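Local coordinates for UDP-N-acetylglucosamine 2-epimerase (Methanocaldococcus jannaschii, PDB 4NES), which probably catalyses the reversible epimerization at C-2 of UDP-N-acetylglucosamine, giving UDP-N-acetylmannosamine, at residues Glu223-Phe226 with Glu227-Ile231. Residues are numbered along the deposited sequence; the frame is centred on the assembly and turned at random.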
ATOM      1  N   GLU A 223     -20.924  29.596   0.719  1.00 17.44           N
ATOM      2  CA  GLU A 223     -22.242  30.082   1.137  1.00 22.65           C
ATOM      3  C   GLU A 223     -22.320  30.118   2.655  1.00 16.03           C
ATOM      4  O   GLU A 223     -22.763  31.105   3.246  1.00 17.82           O
ATOM      5  CB  GLU A 223     -23.341  29.154   0.608  1.00 24.60           C
ATOM      6  CG  GLU A 223     -24.535  29.840  -0.045  1.00 42.88           C
ATOM      7  CD  GLU A 223     -25.518  30.452   0.941  1.00 47.92           C
ATOM      8  OE1 GLU A 223     -26.662  29.954   1.015  1.00 41.82           O
ATOM      9  OE2 GLU A 223     -25.161  31.439   1.622  1.00 47.28           O
ATOM     10  N   GLY A 224     -21.879  29.032   3.284  1.00 16.63           N
ATOM     11  CA  GLY A 224     -21.847  28.944   4.732  1.00 18.15           C
ATOM     12  C   GLY A 224     -21.030  30.048   5.375  1.00 14.61           C
ATOM     13  O   GLY A 224     -21.451  30.634   6.369  1.00 17.31           O
ATOM     14  N   ILE A 225     -19.859  30.337   4.813  1.00 15.67           N
ATOM     15  CA  ILE A 225     -19.020  31.399   5.354  1.00 16.28           C
ATOM     16  C   ILE A 225     -19.689  32.772   5.195  1.00 15.10           C
ATOM     17  O   ILE A 225     -19.691  33.570   6.130  1.00 17.93           O
ATOM     18  CB  ILE A 225     -17.617  31.403   4.716  1.00 16.92           C
ATOM     19  CG1 ILE A 225     -16.888  30.086   5.019  1.00 16.22           C
ATOM     20  CG2 ILE A 225     -16.814  32.591   5.219  1.00 20.51           C
ATOM     21  CD1 ILE A 225     -16.616  29.849   6.501  1.00 19.59           C
ATOM     22  N   PHE A 226     -20.264  33.036   4.023  1.00 15.32           N
ATOM     23  CA  PHE A 226     -20.997  34.282   3.791  1.00 14.77           C
ATOM     24  C   PHE A 226     -22.100  34.470   4.840  1.00 15.51           C
ATOM     25  O   PHE A 226     -22.337  35.579   5.322  1.00 15.79           O
ATOM     26  CB  PHE A 226     -21.636  34.255   2.403  1.00 15.03           C
ATOM     27  CG  PHE A 226     -20.767  34.808   1.307  1.00 21.96           C
ATOM     28  CD1 PHE A 226     -19.518  34.270   1.043  1.00 24.78           C
ATOM     29  CD2 PHE A 226     -21.226  35.846   0.508  1.00 20.80           C
ATOM     30  CE1 PHE A 226     -18.731  34.775   0.021  1.00 24.39           C
ATOM     31  CE2 PHE A 226     -20.438  36.356  -0.514  1.00 22.08           C
ATOM     32  CZ  PHE A 226     -19.193  35.817  -0.758  1.00 20.56           C
ATOM     33  N   GLU A 227     -22.762  33.373   5.195  1.00 18.84           N
ATOM     34  CA  GLU A 227     -23.867  33.420   6.140  1.00 17.48           C
ATOM     35  C   GLU A 227     -23.420  33.663   7.585  1.00 21.72           C
ATOM     36  O   GLU A 227     -24.066  34.421   8.315  1.00 19.88           O
ATOM     37  CB  GLU A 227     -24.677  32.135   6.040  1.00 23.85           C
ATOM     38  CG  GLU A 227     -26.143  32.305   6.312  1.00 40.31           C
ATOM     39  CD  GLU A 227     -26.940  31.148   5.780  1.00 45.62           C
ATOM     40  OE1 GLU A 227     -27.116  31.073   4.547  1.00 46.57           O
ATOM     41  OE2 GLU A 227     -27.379  30.310   6.590  1.00 51.10           O
ATOM     42  N   ILE A 228     -22.331  33.006   7.994  1.00 18.15           N
ATOM     43  CA  ILE A 228     -21.710  33.244   9.299  1.00 18.62           C
ATOM     44  C   ILE A 228     -21.440  34.722   9.500  1.00 16.42           C
ATOM     45  O   ILE A 228     -21.728  35.290  10.550  1.00 19.36           O
ATOM     46  CB  ILE A 228     -20.331  32.535   9.401  1.00 27.62           C
ATOM     47  CG1 ILE A 228     -20.482  31.056   9.715  1.00 36.60           C
ATOM     48  CG2 ILE A 228     -19.445  33.189  10.466  1.00 31.07           C
ATOM     49  CD1 ILE A 228     -19.137  30.392   9.929  1.00 27.79           C
ATOM     50  N   ILE A 229     -20.860  35.331   8.471  1.00 17.31           N
ATOM     51  CA  ILE A 229     -20.496  36.731   8.491  1.00 14.67           C
ATOM     52  C   ILE A 229     -21.718  37.622   8.738  1.00 16.37           C
ATOM     53  O   ILE A 229     -21.673  38.552   9.539  1.00 19.66           O
ATOM     54  CB  ILE A 229     -19.837  37.114   7.162  1.00 14.39           C
ATOM     55  CG1 ILE A 229     -18.497  36.385   7.005  1.00 16.81           C
ATOM     56  CG2 ILE A 229     -19.674  38.622   7.062  1.00 15.13           C
ATOM     57  CD1 ILE A 229     -17.936  36.436   5.601  1.00 18.00           C
ATOM     58  N   GLU A 230     -22.812  37.321   8.052  1.00 18.02           N
ATOM     59  CA  GLU A 230     -24.024  38.125   8.152  1.00 18.12           C
ATOM     60  C   GLU A 230     -24.739  37.931   9.483  1.00 19.47           C
ATOM     61  O   GLU A 230     -25.266  38.881  10.060  1.00 23.99           O
ATOM     62  CB  GLU A 230     -24.959  37.768   7.001  1.00 16.14           C
ATOM     63  CG  GLU A 230     -24.415  38.178   5.649  1.00 21.42           C
ATOM     64  CD  GLU A 230     -25.022  37.389   4.511  1.00 23.92           C
ATOM     65  OE1 GLU A 230     -25.888  36.526   4.772  1.00 26.37           O
ATOM     66  OE2 GLU A 230     -24.617  37.626   3.352  1.00 25.60           O
ATOM     67  N   ILE A 231     -24.755  36.696   9.968  1.00 18.17           N
ATOM     68  CA  ILE A 231     -25.486  36.368  11.185  1.00 16.85           C
ATOM     69  C   ILE A 231     -24.740  36.824  12.434  1.00 16.90           C
ATOM     70  O   ILE A 231     -25.344  37.364  13.363  1.00 21.08           O
ATOM     71  CB  ILE A 231     -25.791  34.854  11.255  1.00 15.18           C
ATOM     72  CG1 ILE A 231     -26.873  34.498  10.232  1.00 17.67           C
ATOM     73  CG2 ILE A 231     -26.219  34.436  12.653  1.00 18.69           C
ATOM     74  CD1 ILE A 231     -27.147  33.019  10.130  1.00 20.42           C
TER
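Gly-224 O accepts a hydrogen bond from Ile-228 N at 3.0 Å, nearly straight with an N-H...O angle of 165°. Glu-223 O takes Glu-227 N, Ile-225 O takes Ile-229 N, and Phe-226 O takes Glu-230 N, the last at 3.3 Å. This is the i to i+4 pattern of an alpha-helix.

On one side of the helix two carboxylates come close. Glu-223 OE2 lies 3.5 Å from Glu-227 OE1, and the two carboxylate planes are turned 57° apart. A bend at chi2 (-77°) in Glu-223 and an extended chain beyond CG in Glu-227 leave the two groups close together. The like charges are bridged by Lys-327, whose NZ forms salt bridges with Glu-223 OE1 and Glu-227 OE1. This shared cation probably offsets the repulsion between them.

Aliphatic groups meet on another side. CG2 of Ile-225 touches CD1 of Ile-229 at 4.0 Å, and the two side chains cross obliquely. The same Ile-229 CD1 lies 3.4 Å from Ile-225 O. Ile-225 CD1 and Ile-228 CD1 are more loosely paired, at 4.3 Å. Glu-230 CG lies beside its own backbone N and anti to the carbonyl carbon, and the chain passes Phe-226 O, with CD 3.3 Å from that oxygen.

The contact spans about two and a half turns of helix 215-232 in the second parallel-sheet domain of this GT-B fold, away from the nucleotide pockets. Ile-225 and Ile-228 pack on the sheet, against Leu-204 and Phe-202 of strand 201-205 and Leu-285 of strand 283-286. Ile-228 also meets Leu-330 and Val-334 of helix 327-338, while Glu-227 touches Ile-331 of that helix.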